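Local coordinates for uncharacterized protein (Parabacteroides merdae, PDB 4R7F), which is of unknown function but is built from three immunoglobulin-like beta-sandwich domains and has a first domain of the type 9 secretion system plug family, at residues A[67-71]-A[72-76]; A[202-205]-A[206-209]; A[212-215]-A[216-219]; A[229-232]-A[233-236]; A[243-247]-A[248-252]. One frame throughout, in Å; residues are numbered along the deposited sequence.

Contact 1 of 5, residues A[67-71]-A[72-76]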
loop_
_atom_site.group_PDB
_atom_site.type_symbol
_atom_site.label_atom_id
_atom_site.label_comp_id
_atom_site.label_asym_id
_atom_site.label_seq_id
_atom_site.Cartn_x
_atom_site.Cartn_y
_atom_site.Cartn_z
ATOM N N SER A 67 32.925 2.998 -7.580
ATOM C CA SER A 67 33.516 1.683 -7.743
ATOM C C SER A 67 34.797 1.831 -8.583
ATOM O O SER A 67 35.088 2.906 -9.099
ATOM C CB SER A 67 32.521 0.720 -8.392
ATOM O OG SER A 67 32.432 0.943 -9.777
ATOM N N GLN A 68 35.544 0.747 -8.722
ATOM C CA GLN A 68 36.731 0.740 -9.574
ATOM C C GLN A 68 36.405 0.483 -11.065
ATOM O O GLN A 68 37.301 0.365 -11.879
ATOM C CB GLN A 68 37.730 -0.294 -9.044
ATOM C CG GLN A 68 37.331 -1.724 -9.351
ATOM C CD GLN A 68 38.234 -2.740 -8.678
ATOM O OE1 GLN A 68 39.402 -2.917 -9.058
ATOM N NE2 GLN A 68 37.697 -3.426 -7.678
ATOM N N LEU A 69 35.137 0.411 -11.438
ATOM C CA LEU A 69 34.795 0.082 -12.806
ATOM C C LEU A 69 35.061 1.271 -13.693
ATOM O O LEU A 69 34.901 2.404 -13.246
ATOM C CB LEU A 69 33.327 -0.316 -12.957
ATOM C CG LEU A 69 32.823 -1.523 -12.195
ATOM C CD1 LEU A 69 31.427 -1.811 -12.676
ATOM C CD2 LEU A 69 33.713 -2.718 -12.489
ATOM N N SER A 70 35.472 0.992 -14.940
ATOM C CA SER A 70 35.629 2.015 -15.980
ATOM C C SER A 70 34.337 2.081 -16.796
ATOM O O SER A 70 33.618 1.096 -16.885
ATOM C CB SER A 70 36.811 1.687 -16.907
ATOM O OG SER A 70 38.018 1.477 -16.188
ATOM N N PRO A 71 34.030 3.246 -17.397
ATOM C CA PRO A 71 32.777 3.396 -18.132
ATOM C C PRO A 71 32.421 2.285 -19.099
ATOM O O PRO A 71 31.241 1.934 -19.213
ATOM C CB PRO A 71 32.981 4.698 -18.900
ATOM C CG PRO A 71 33.872 5.501 -18.026
ATOM C CD PRO A 71 34.810 4.503 -17.404
ATOM N N ILE A 72 33.402 1.720 -19.790
ATOM C CA ILE A 72 33.078 0.664 -20.782
ATOM C C ILE A 72 32.547 -0.603 -20.091
ATOM O O ILE A 72 31.716 -1.321 -20.655
ATOM C CB ILE A 72 34.248 0.369 -21.779
ATOM C CG1 ILE A 72 33.719 -0.346 -23.049
ATOM C CG2 ILE A 72 35.414 -0.373 -21.113
ATOM C CD1 ILE A 72 32.679 0.452 -23.838
ATOM N N GLU A 73 32.995 -0.844 -18.857
ATOM C CA GLU A 73 32.509 -1.974 -18.064
ATOM C C GLU A 73 31.052 -1.807 -17.619
ATOM O O GLU A 73 30.358 -2.802 -17.444
ATOM C CB GLU A 73 33.399 -2.193 -16.830
ATOM C CG GLU A 73 34.805 -2.713 -17.130
ATOM C CD GLU A 73 35.675 -2.769 -15.886
ATOM O OE1 GLU A 73 36.233 -1.705 -15.540
ATOM O OE2 GLU A 73 35.779 -3.860 -15.235
ATOM N N TYR A 74 30.572 -0.569 -17.442
ATOM C CA TYR A 74 29.227 -0.374 -16.882
ATOM C C TYR A 74 28.182 0.264 -17.728
ATOM O O TYR A 74 27.007 0.094 -17.411
ATOM C CB TYR A 74 29.253 0.327 -15.535
ATOM C CG TYR A 74 29.830 1.725 -15.465
ATOM C CD1 TYR A 74 29.081 2.842 -15.836
ATOM C CD2 TYR A 74 31.099 1.927 -14.919
ATOM C CE1 TYR A 74 29.605 4.119 -15.691
ATOM C CE2 TYR A 74 31.631 3.187 -14.762
ATOM C CZ TYR A 74 30.896 4.281 -15.151
ATOM O OH TYR A 74 31.470 5.511 -14.967
HETATM N N MSE A 75 28.576 0.970 -18.787
HETATM C CA MSE A 75 27.641 1.671 -19.690
HETATM C C MSE A 75 28.018 1.455 -21.135
HETATM O O MSE A 75 29.214 1.349 -21.468
HETATM C CB MSE A 75 27.627 3.193 -19.453
HETATM C CG MSE A 75 28.973 3.896 -19.712
HETATM SE SE MSE A 75 29.123 5.771 -19.101
HETATM C CE MSE A 75 27.867 6.637 -20.346
ATOM N N ASN A 76 27.014 1.457 -21.998
ATOM C CA ASN A 76 27.223 1.597 -23.393
ATOM C C ASN A 76 26.819 3.020 -23.737
ATOM O O ASN A 76 25.709 3.445 -23.421
ATOM C CB ASN A 76 26.421 0.581 -24.180
ATOM C CG ASN A 76 27.008 0.366 -25.561
ATOM O OD1 ASN A 76 26.739 1.137 -26.470
ATOM N ND2 ASN A 76 27.867 -0.644 -25.705
#

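Contact 2 of 5, residues A[202-205]-A[206-209]. With MG (magnesium ion), chain H.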
loop_
_atom_site.group_PDB
_atom_site.type_symbol
_atom_site.label_atom_id
_atom_site.label_comp_id
_atom_site.label_asym_id
_atom_site.label_seq_id
_atom_site.Cartn_x
_atom_site.Cartn_y
_atom_site.Cartn_z
ATOM N N SER A 202 20.481 -16.087 11.025
ATOM C CA SER A 202 20.596 -17.509 10.608
ATOM C C SER A 202 20.792 -17.665 9.109
ATOM O O SER A 202 20.304 -16.848 8.349
ATOM C CB SER A 202 19.333 -18.291 10.999
ATOM O OG SER A 202 18.221 -17.849 10.228
ATOM N N ILE A 203 21.496 -18.719 8.700
ATOM C CA ILE A 203 21.764 -18.964 7.285
ATOM C C ILE A 203 21.506 -20.418 6.949
ATOM O O ILE A 203 22.249 -21.303 7.355
ATOM C CB ILE A 203 23.210 -18.651 6.896
ATOM C CG1 ILE A 203 23.578 -17.218 7.277
ATOM C CG2 ILE A 203 23.408 -18.800 5.391
ATOM C CD1 ILE A 203 25.056 -17.041 7.485
ATOM N N LEU A 204 20.441 -20.642 6.188
ATOM C CA LEU A 204 20.164 -21.925 5.626
ATOM C C LEU A 204 20.603 -21.880 4.170
ATOM O O LEU A 204 21.016 -20.849 3.649
ATOM C CB LEU A 204 18.690 -22.240 5.776
ATOM C CG LEU A 204 18.140 -22.137 7.205
ATOM C CD1 LEU A 204 16.629 -22.277 7.155
ATOM C CD2 LEU A 204 18.709 -23.212 8.108
ATOM N N GLU A 205 20.550 -23.014 3.516
ATOM C CA GLU A 205 21.050 -23.088 2.131
ATOM C C GLU A 205 20.295 -22.210 1.131
ATOM O O GLU A 205 20.837 -21.819 0.086
ATOM C CB GLU A 205 21.049 -24.567 1.652
ATOM C CG GLU A 205 19.692 -25.228 1.473
ATOM C CD GLU A 205 18.992 -25.607 2.754
ATOM O OE1 GLU A 205 19.482 -25.279 3.871
ATOM O OE2 GLU A 205 17.912 -26.221 2.634
ATOM N N ASN A 206 19.044 -21.914 1.454
ATOM C CA ASN A 206 18.152 -21.166 0.580
ATOM C C ASN A 206 17.396 -20.036 1.311
ATOM O O ASN A 206 16.350 -19.541 0.834
ATOM C CB ASN A 206 17.157 -22.118 -0.093
ATOM C CG ASN A 206 16.384 -22.980 0.900
ATOM O OD1 ASN A 206 16.231 -22.607 2.076
ATOM N ND2 ASN A 206 15.871 -24.153 0.427
ATOM N N GLN A 207 17.926 -19.618 2.454
ATOM C CA GLN A 207 17.276 -18.554 3.205
ATOM C C GLN A 207 18.196 -17.946 4.194
ATOM O O GLN A 207 18.812 -18.657 4.952
ATOM C CB GLN A 207 16.058 -19.049 3.953
ATOM C CG GLN A 207 15.222 -17.877 4.378
ATOM C CD GLN A 207 13.864 -18.286 4.921
ATOM O OE1 GLN A 207 13.784 -19.036 5.915
ATOM N NE2 GLN A 207 12.787 -17.766 4.302
ATOM N N ILE A 208 18.300 -16.625 4.146
ATOM C CA ILE A 208 19.145 -15.872 5.045
ATOM C C ILE A 208 18.253 -14.935 5.822
ATOM O O ILE A 208 17.590 -14.089 5.243
ATOM C CB ILE A 208 20.204 -15.067 4.285
ATOM C CG1 ILE A 208 20.955 -15.977 3.301
ATOM C CG2 ILE A 208 21.221 -14.454 5.265
ATOM C CD1 ILE A 208 21.256 -15.320 1.971
ATOM N N SER A 209 18.233 -15.087 7.135
ATOM C CA SER A 209 17.291 -14.336 7.957
ATOM C C SER A 209 17.987 -13.222 8.729
ATOM O O SER A 209 19.020 -13.474 9.371
ATOM C CB SER A 209 16.556 -15.297 8.907
ATOM O OG SER A 209 15.748 -14.577 9.829
HETATM MG MG MG H . 16.066 -26.884 3.979
HETATM O O HOH W 1 17.372 -18.559 7.764
HETATM O O HOH W 2 17.438 -26.073 5.486
HETATM O O HOH W 3 15.445 -24.672 3.982
HETATM O O HOH W 4 14.918 -27.574 5.759
HETATM O O HOH W 5 16.882 -28.967 4.260
#

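Contact 3 of 5, residues A[212-215]-A[216-219]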
loop_
_atom_site.group_PDB
_atom_site.type_symbol
_atom_site.label_atom_id
_atom_site.label_comp_id
_atom_site.label_asym_id
_atom_site.label_seq_id
_atom_site.Cartn_x
_atom_site.Cartn_y
_atom_site.Cartn_z
ATOM N N TYR A 212 15.204 -10.008 14.219
ATOM C CA TYR A 212 15.582 -9.792 15.626
ATOM C C TYR A 212 16.904 -9.029 15.762
ATOM O O TYR A 212 17.605 -9.133 16.747
ATOM C CB TYR A 212 15.634 -11.112 16.405
ATOM C CG TYR A 212 14.379 -11.972 16.263
ATOM C CD1 TYR A 212 13.131 -11.499 16.686
ATOM C CD2 TYR A 212 14.444 -13.244 15.728
ATOM C CE1 TYR A 212 11.996 -12.261 16.554
ATOM C CE2 TYR A 212 13.297 -14.022 15.593
ATOM C CZ TYR A 212 12.081 -13.531 16.018
ATOM O OH TYR A 212 10.947 -14.321 15.937
ATOM N N ASN A 213 17.208 -8.227 14.773
ATOM C CA ASN A 213 18.443 -7.479 14.744
ATOM C C ASN A 213 18.228 -6.131 15.395
ATOM O O ASN A 213 17.366 -5.366 14.987
ATOM C CB ASN A 213 18.879 -7.306 13.296
ATOM C CG ASN A 213 20.288 -6.845 13.171
ATOM O OD1 ASN A 213 20.670 -5.803 13.745
ATOM N ND2 ASN A 213 21.094 -7.607 12.424
ATOM N N ARG A 214 19.018 -5.843 16.420
ATOM C CA ARG A 214 18.815 -4.653 17.204
ATOM C C ARG A 214 18.956 -3.389 16.343
ATOM O O ARG A 214 18.253 -2.408 16.558
ATOM C CB ARG A 214 19.771 -4.643 18.380
ATOM C CG ARG A 214 19.755 -3.400 19.232
ATOM C CD ARG A 214 18.538 -3.326 20.139
ATOM N NE ARG A 214 18.564 -2.056 20.873
ATOM C CZ ARG A 214 18.283 -0.869 20.330
ATOM N NH1 ARG A 214 17.952 -0.754 19.062
ATOM N NH2 ARG A 214 18.315 0.218 21.060
ATOM N N ASN A 215 19.828 -3.421 15.346
ATOM C CA ASN A 215 20.063 -2.241 14.503
ATOM C C ASN A 215 18.887 -1.956 13.592
ATOM O O ASN A 215 18.865 -0.919 12.970
ATOM C CB ASN A 215 21.296 -2.452 13.616
ATOM C CG ASN A 215 22.479 -2.956 14.407
ATOM O OD1 ASN A 215 23.066 -2.194 15.121
ATOM N ND2 ASN A 215 22.779 -4.271 14.338
ATOM N N LEU A 216 17.957 -2.906 13.452
ATOM C CA LEU A 216 16.848 -2.738 12.545
ATOM C C LEU A 216 15.632 -2.153 13.231
ATOM O O LEU A 216 14.531 -2.178 12.675
ATOM C CB LEU A 216 16.520 -4.039 11.828
ATOM C CG LEU A 216 17.490 -4.366 10.709
ATOM C CD1 LEU A 216 17.158 -5.709 10.117
ATOM C CD2 LEU A 216 17.486 -3.299 9.635
ATOM N N ILE A 217 15.855 -1.575 14.407
ATOM C CA ILE A 217 14.828 -0.883 15.144
ATOM C C ILE A 217 15.016 0.619 14.951
ATOM O O ILE A 217 16.040 1.184 15.291
ATOM C CB ILE A 217 14.868 -1.223 16.638
ATOM C CG1 ILE A 217 14.659 -2.722 16.834
ATOM C CG2 ILE A 217 13.759 -0.477 17.356
ATOM C CD1 ILE A 217 14.657 -3.167 18.286
ATOM N N PHE A 218 14.006 1.254 14.393
ATOM C CA PHE A 218 14.054 2.653 14.012
ATOM C C PHE A 218 13.109 3.412 14.889
ATOM O O PHE A 218 12.086 2.860 15.287
ATOM C CB PHE A 218 13.520 2.793 12.613
ATOM C CG PHE A 218 14.455 2.336 11.569
ATOM C CD1 PHE A 218 14.480 1.008 11.180
ATOM C CD2 PHE A 218 15.254 3.241 10.911
ATOM C CE1 PHE A 218 15.331 0.570 10.177
ATOM C CE2 PHE A 218 16.135 2.819 9.924
ATOM C CZ PHE A 218 16.171 1.473 9.559
ATOM N N PRO A 219 13.390 4.691 15.148
ATOM C CA PRO A 219 12.291 5.458 15.789
ATOM C C PRO A 219 11.131 5.640 14.820
ATOM O O PRO A 219 11.343 5.790 13.608
ATOM C CB PRO A 219 12.941 6.795 16.131
ATOM C CG PRO A 219 14.146 6.864 15.240
ATOM C CD PRO A 219 14.631 5.464 15.061
HETATM O O HOH W 6 18.158 1.907 13.495
#

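Contact 4 of 5, residues A[229-232]-A[233-236]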
loop_
_atom_site.group_PDB
_atom_site.type_symbol
_atom_site.label_atom_id
_atom_site.label_comp_id
_atom_site.label_asym_id
_atom_site.label_seq_id
_atom_site.Cartn_x
_atom_site.Cartn_y
_atom_site.Cartn_z
ATOM N N PHE A 229 0.103 24.861 -2.104
ATOM C CA PHE A 229 -0.165 26.193 -2.630
ATOM C C PHE A 229 -0.261 26.128 -4.137
ATOM O O PHE A 229 0.701 26.381 -4.862
ATOM C CB PHE A 229 0.841 27.238 -2.142
ATOM C CG PHE A 229 2.278 26.980 -2.554
ATOM C CD1 PHE A 229 3.053 26.016 -1.908
ATOM C CD2 PHE A 229 2.878 27.758 -3.540
ATOM C CE1 PHE A 229 4.377 25.814 -2.277
ATOM C CE2 PHE A 229 4.193 27.546 -3.921
ATOM C CZ PHE A 229 4.949 26.571 -3.293
ATOM N N LEU A 230 -1.478 25.825 -4.579
ATOM C CA LEU A 230 -1.783 25.579 -5.963
ATOM C C LEU A 230 -2.180 26.836 -6.732
ATOM O O LEU A 230 -2.231 26.810 -7.964
ATOM C CB LEU A 230 -2.904 24.562 -6.057
ATOM C CG LEU A 230 -2.699 23.238 -5.341
ATOM C CD1 LEU A 230 -3.884 22.327 -5.648
ATOM C CD2 LEU A 230 -1.387 22.585 -5.744
ATOM N N SER A 231 -2.450 27.927 -6.018
ATOM C CA SER A 231 -2.576 29.234 -6.659
ATOM C C SER A 231 -2.295 30.342 -5.670
ATOM O O SER A 231 -2.172 30.082 -4.463
ATOM C CB SER A 231 -3.982 29.428 -7.247
ATOM O OG SER A 231 -4.889 29.878 -6.266
ATOM N N ASN A 232 -2.211 31.571 -6.190
ATOM C CA ASN A 232 -2.167 32.773 -5.342
ATOM C C ASN A 232 -3.530 33.380 -4.926
ATOM O O ASN A 232 -3.556 34.410 -4.270
ATOM C CB ASN A 232 -1.303 33.884 -5.979
ATOM C CG ASN A 232 -1.717 34.239 -7.397
ATOM O OD1 ASN A 232 -2.871 34.150 -7.782
ATOM N ND2 ASN A 232 -0.750 34.632 -8.181
ATOM N N LYS A 233 -4.641 32.755 -5.300
ATOM C CA LYS A 233 -5.967 33.387 -5.138
ATOM C C LYS A 233 -6.549 33.054 -3.780
ATOM O O LYS A 233 -7.037 33.930 -3.081
ATOM C CB LYS A 233 -6.957 32.951 -6.238
ATOM C CG LYS A 233 -6.442 33.008 -7.673
ATOM C CD LYS A 233 -6.486 34.406 -8.251
ATOM C CE LYS A 233 -5.675 34.507 -9.537
ATOM N NZ LYS A 233 -4.999 35.833 -9.622
ATOM N N TYR A 234 -6.506 31.780 -3.414
ATOM C CA TYR A 234 -6.960 31.350 -2.101
ATOM C C TYR A 234 -5.790 30.782 -1.323
ATOM O O TYR A 234 -4.740 30.471 -1.886
ATOM C CB TYR A 234 -8.082 30.302 -2.217
ATOM C CG TYR A 234 -7.681 29.044 -2.941
ATOM C CD1 TYR A 234 -7.714 28.980 -4.329
ATOM C CD2 TYR A 234 -7.275 27.905 -2.236
ATOM C CE1 TYR A 234 -7.340 27.823 -5.001
ATOM C CE2 TYR A 234 -6.896 26.742 -2.899
ATOM C CZ TYR A 234 -6.928 26.712 -4.282
ATOM O OH TYR A 234 -6.575 25.572 -4.956
ATOM N N ASN A 235 -6.001 30.639 -0.023
ATOM C CA ASN A 235 -5.039 30.037 0.872
ATOM C C ASN A 235 -5.223 28.541 0.898
ATOM O O ASN A 235 -6.262 28.061 1.323
ATOM C CB ASN A 235 -5.232 30.598 2.272
ATOM C CG ASN A 235 -4.902 32.074 2.354
ATOM O OD1 ASN A 235 -3.994 32.581 1.686
ATOM N ND2 ASN A 235 -5.627 32.768 3.190
ATOM N N GLY A 236 -4.222 27.795 0.441
ATOM C CA GLY A 236 -4.321 26.339 0.441
ATOM C C GLY A 236 -4.117 25.745 1.832
ATOM O O GLY A 236 -4.101 26.451 2.840
HETATM O O HOH W 7 -2.981 28.376 -2.136
#

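Contact 5 of 5, residues A[243-247]-A[248-252]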
loop_
_atom_site.group_PDB
_atom_site.type_symbol
_atom_site.label_atom_id
_atom_site.label_comp_id
_atom_site.label_asym_id
_atom_site.label_seq_id
_atom_site.Cartn_x
_atom_site.Cartn_y
_atom_site.Cartn_z
ATOM N N SER A 243 0.879 36.838 -0.355
ATOM C CA SER A 243 1.066 38.262 -0.578
ATOM C C SER A 243 2.126 38.431 -1.676
ATOM O O SER A 243 2.821 37.476 -2.011
ATOM C CB SER A 243 1.492 38.949 0.725
ATOM O OG SER A 243 2.775 38.477 1.108
ATOM N N PHE A 244 2.229 39.617 -2.273
ATOM C CA PHE A 244 3.179 39.806 -3.371
ATOM C C PHE A 244 4.175 40.878 -3.008
ATOM O O PHE A 244 3.783 41.983 -2.696
ATOM C CB PHE A 244 2.489 40.170 -4.687
ATOM C CG PHE A 244 3.461 40.360 -5.844
ATOM C CD1 PHE A 244 3.978 39.269 -6.517
ATOM C CD2 PHE A 244 3.872 41.633 -6.239
ATOM C CE1 PHE A 244 4.899 39.430 -7.539
ATOM C CE2 PHE A 244 4.789 41.794 -7.258
ATOM C CZ PHE A 244 5.297 40.691 -7.918
ATOM N N HIS A 245 5.461 40.547 -3.075
ATOM C CA HIS A 245 6.545 41.524 -2.849
ATOM C C HIS A 245 7.567 41.363 -3.977
ATOM O O HIS A 245 8.374 40.420 -3.994
ATOM C CB HIS A 245 7.146 41.366 -1.444
ATOM C CG HIS A 245 6.162 41.634 -0.343
ATOM N ND1 HIS A 245 5.422 40.634 0.259
ATOM C CD2 HIS A 245 5.771 42.793 0.244
ATOM C CE1 HIS A 245 4.637 41.159 1.183
ATOM N NE2 HIS A 245 4.823 42.467 1.187
ATOM N N ASN A 246 7.496 42.291 -4.932
ATOM C CA ASN A 246 8.185 42.184 -6.185
ATOM C C ASN A 246 9.612 41.653 -5.980
ATOM O O ASN A 246 10.368 42.196 -5.160
ATOM C CB ASN A 246 8.214 43.539 -6.898
ATOM C CG ASN A 246 8.851 43.450 -8.270
ATOM O OD1 ASN A 246 8.252 42.916 -9.237
ATOM N ND2 ASN A 246 10.089 43.930 -8.366
ATOM N N PRO A 247 9.992 40.606 -6.731
ATOM C CA PRO A 247 9.295 39.965 -7.852
ATOM C C PRO A 247 8.498 38.710 -7.535
ATOM O O PRO A 247 8.036 38.049 -8.466
ATOM C CB PRO A 247 10.444 39.596 -8.789
ATOM C CG PRO A 247 11.584 39.316 -7.870
ATOM C CD PRO A 247 11.369 40.092 -6.596
ATOM N N TYR A 248 8.311 38.402 -6.251
ATOM C CA TYR A 248 7.799 37.075 -5.840
ATOM C C TYR A 248 6.527 37.133 -5.032
ATOM O O TYR A 248 6.315 38.033 -4.190
ATOM C CB TYR A 248 8.806 36.357 -4.934
ATOM C CG TYR A 248 10.181 36.023 -5.512
ATOM C CD1 TYR A 248 10.330 35.156 -6.599
ATOM C CD2 TYR A 248 11.334 36.529 -4.919
ATOM C CE1 TYR A 248 11.599 34.823 -7.089
ATOM C CE2 TYR A 248 12.597 36.204 -5.404
ATOM C CZ TYR A 248 12.732 35.361 -6.487
ATOM O OH TYR A 248 14.001 35.076 -6.942
ATOM N N TYR A 249 5.685 36.142 -5.250
ATOM C CA TYR A 249 4.634 35.850 -4.268
ATOM C C TYR A 249 5.258 35.159 -3.071
ATOM O O TYR A 249 6.213 34.414 -3.216
ATOM C CB TYR A 249 3.552 34.951 -4.857
ATOM C CG TYR A 249 2.668 35.690 -5.795
ATOM C CD1 TYR A 249 1.584 36.415 -5.321
ATOM C CD2 TYR A 249 2.917 35.686 -7.163
ATOM C CE1 TYR A 249 0.766 37.108 -6.182
ATOM C CE2 TYR A 249 2.095 36.376 -8.033
ATOM C CZ TYR A 249 1.027 37.093 -7.538
ATOM O OH TYR A 249 0.195 37.786 -8.405
ATOM N N ASN A 250 4.713 35.435 -1.899
ATOM C CA ASN A 250 5.208 34.924 -0.637
ATOM C C ASN A 250 4.091 34.169 0.043
ATOM O O ASN A 250 3.008 34.710 0.290
ATOM C CB ASN A 250 5.662 36.062 0.290
ATOM C CG ASN A 250 7.052 36.591 -0.059
ATOM O OD1 ASN A 250 8.009 36.333 0.651
ATOM N ND2 ASN A 250 7.163 37.339 -1.158
ATOM N N VAL A 251 4.366 32.918 0.349
ATOM C CA VAL A 251 3.443 32.092 1.089
ATOM C C VAL A 251 3.792 31.995 2.565
ATOM O O VAL A 251 4.781 31.359 2.919
ATOM C CB VAL A 251 3.430 30.685 0.534
ATOM C CG1 VAL A 251 2.337 29.880 1.236
ATOM C CG2 VAL A 251 3.249 30.727 -0.981
ATOM N N GLU A 252 2.966 32.599 3.422
ATOM C CA GLU A 252 3.137 32.463 4.861
ATOM C C GLU A 252 2.397 31.205 5.295
ATOM O O GLU A 252 1.174 31.139 5.219
ATOM C CB GLU A 252 2.618 33.702 5.607
ATOM C CG GLU A 252 3.193 33.866 7.021
ATOM C CD GLU A 252 2.217 34.527 8.009
ATOM O OE1 GLU A 252 1.191 35.058 7.548
ATOM O OE2 GLU A 252 2.464 34.517 9.245
HETATM O O HOH W 8 2.591 36.134 2.826
HETATM O O HOH W 9 9.827 38.738 -2.020
#

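Contact 1 of 5, residues A[67-71]-A[72-76]
Glu73 runs its extended side chain back toward Ser70. Its OE1 receives a nearly straight bond from Ser70 N, 2.9 Å with 175° at the hydrogen, on the anti side and 34° out of the carboxylate plane. Glu73 N in turn donates to Ser70 O at 2.8 Å. Glu73 OE2 passes Leu69 CD2 and forms a salt bridge with Arg386. Residues 72-74 form a short, weakly bonded helical turn leading from the loop after strand 53-60 into strand 75-76, in the plug-protein first domain. At Tyr74 a chi1 of 61° tucks CG between the backbone N and the carbonyl carbon and lays the ring back over Pro71: a CH-pi contact puts Pro71 CA 3.7 Å from the ring centroid. Leu69 CB meets Tyr74 CD2 at 3.7 Å, Leu69 O lies in plane at the ring edge, and Tyr74 OH bonds Val57 O. Replacing Tyr74 by alanine would probably uncover Pro71 CA and leave Val57 O without this mate. Met75 N shares Pro71 O with Tyr74 N, at 2.9 Å for Met75, and in the conformer given the selenium SE of this selenomethionine rests 4.0 Å from Pro71 CB.

Contact 2 of 5, residues A[202-205]-A[206-209]
Glu205 and Asn206 run side by side at the tip of a beta hairpin, their carboxylate and amide planes 33° apart; Glu205 binds a magnesium ion and Asn206 reaches one of its waters. Glu205 OE2 meets the metal directly at 2.4 Å, while four waters supply the other ligands found. One of these waters donates to Glu205 OE1 at 2.7 Å; another donates to Asn206 OD1 at 2.9 Å, so Asn206 serves in the second shell. A bend at chi2 (-75°) brings the Glu205 carboxylate round beside the amide. An alanine in place of Asn206 would probably leave that metal-bound water without its amide acceptor and freer to shift. The antiparallel strands 202-204 and 207-209 pair behind the turn: Leu204 N donates to Gln207 O at 2.8 Å and Ser209 N to Ser202 O at 3.0 Å. Ile203 and Ile208 pack on one face, CG1 to CG2 4.2 Å, beside Pro177. On the other face Gln207 NE2 bonds Asn168, and its OE1 makes a weak bond to Ser209 of the second subunit. With one carboxylate oxygen and four waters found round the ion, its coordination is mostly by water, consistent with a peripheral site.

Contact 3 of 5, residues A[212-215]-A[216-219]
The Arg214 guanidinium approaches Ile217 obliquely, NH1 lying 4.0 Å from Ile217 CB, and the two side chains cross at about a right angle. Elsewhere in the turn two amides meet: Asn213 OD1 accepts from Asn215 ND2 at 2.7 Å and from Asn215 N at 3.0 Å, both donors in its carbonyl plane. The bond to Asn215 N closes an Asx turn, and CG of Asn213, set opposite its own N (chi1 -166°), brings OD1 to Asn215 N. A water over the centre of one face of the Phe218 ring donates to both Asn215 O and Ile217 O. This short 3-10 turn interrupts strand 207-219, which pairs with strand 160-168. Leu216 N donates to Asn213 O at 3.0 Å from above the carbonyl plane, and a weak bond runs from Ile217 N to Arg214 O. Leu216 CD1 lies 4.0 Å from Asn213 CB, and its side chain continues onto Phe165 and Val185. Two N-H groups gripping one amide oxygen should restrict rotation of the Asn213 amide.

Contact 4 of 5, residues A[229-232]-A[233-236]
Lys233 N donates to Ser231 OG at 3.0 Å and 166°, the serine-to-N bond two residues on that defines an ST turn, here in the loop joining strand 225-228 to strand 239-245. The lysine side chain then runs alongside Asn232. Its CB lies 3.7 Å from Ser231 OG. With CG opposite the carbonyl carbon (chi1 -48°) and a second bend at chi2, CG comes within 3.8 Å of both Ser231 OG and Asn232 OD1. CD and then CE follow the same amide oxygen, CE closing to 3.3 Å from Asn232 OD1. At the tip NZ makes a weak hydrogen bond to Asn232 OD1, so the charged end curls over its own neighbour on an exposed surface. The Asn232 side chain also touches Ile242 and Tyr291. Ser231 OG has a second neighbour in the Tyr234 ring, CE1 3.4 Å away and met obliquely. The phenol swings back toward the start of the loop, its OH 4.0 Å from Leu230 CB and weakly bonded to Ser279 OG. A water inside the curve donates to Ser231 O at 3.0 Å and to Tyr234 O at 2.7 Å, and takes a weak bond from Gly236 N.

Contact 5 of 5, residues A[243-247]-A[248-252]
Phe244 drives the edge of its ring into the face of Tyr249, a T-shaped pair with planes at 62° and centroids 4.9 Å apart. Phe244 CD1 is the leading atom, 3.6 Å above the Tyr249 plane and over its centre. A chi1 of -180°, with CG opposite the backbone N, also carries the Phe244 ring alongside the Tyr248 backbone, CD1 to Tyr248 O 3.5 Å. Tyr249 meets Tyr291 of strand 290-298 as well. This is the close-packed face of a beta hairpin, strands 239-245 and 248-253, whose first strand is the outermost of its sheet. Backbone bonds hold it, Asn250 N to Ser243 O at 2.8 Å and His245 N to Tyr248 O at 2.9 Å, and Asn246 and Pro247 close it with a cis peptide in a type VIa turn. The other face, with Ser243, His245, Tyr248 and Asn250, is looser and watered. There Pro247 CG lies over the Tyr248 ring, 4.1 Å from its centroid. Asn250 ND2 stands at the edge of the His245 ring, 4.0 Å from ND1, and shares a water with His245 O. Another water joins Ser243 OG to Asn250 O. Asn250 OD1 is taken by His294, and its ND2 gives a weak bond to Tyr248 O besides the one to the water. The polar groups of Ser243, His245 and Asn250 are thus probably satisfied largely through water and His294, whereas Phe244 and Tyr249 meet directly.

How the contacts relate
Contacts 2 and 3 share strand 207-219, the first at the hairpin tip and the second where the strand breaks, their centres about 19 Å apart. Contact 3 is the more buried and relies on amide and backbone bonds, whereas contact 2 mixes a metal with strand pairing; both reach the second subunit, contact 3 through Tyr212. Contacts 4 and 5 lie at the surface on the same side of the chain and touch: Asn232 ND2 packs against Tyr249 CZ at 3.1 Å, and Phe229 against Val251. One is a loop shaped by single polar groups, the other a hairpin with aromatic stacking. Contact 1, partly buried, stands alone in the first domain, about 47 Å from contact 5 between centres.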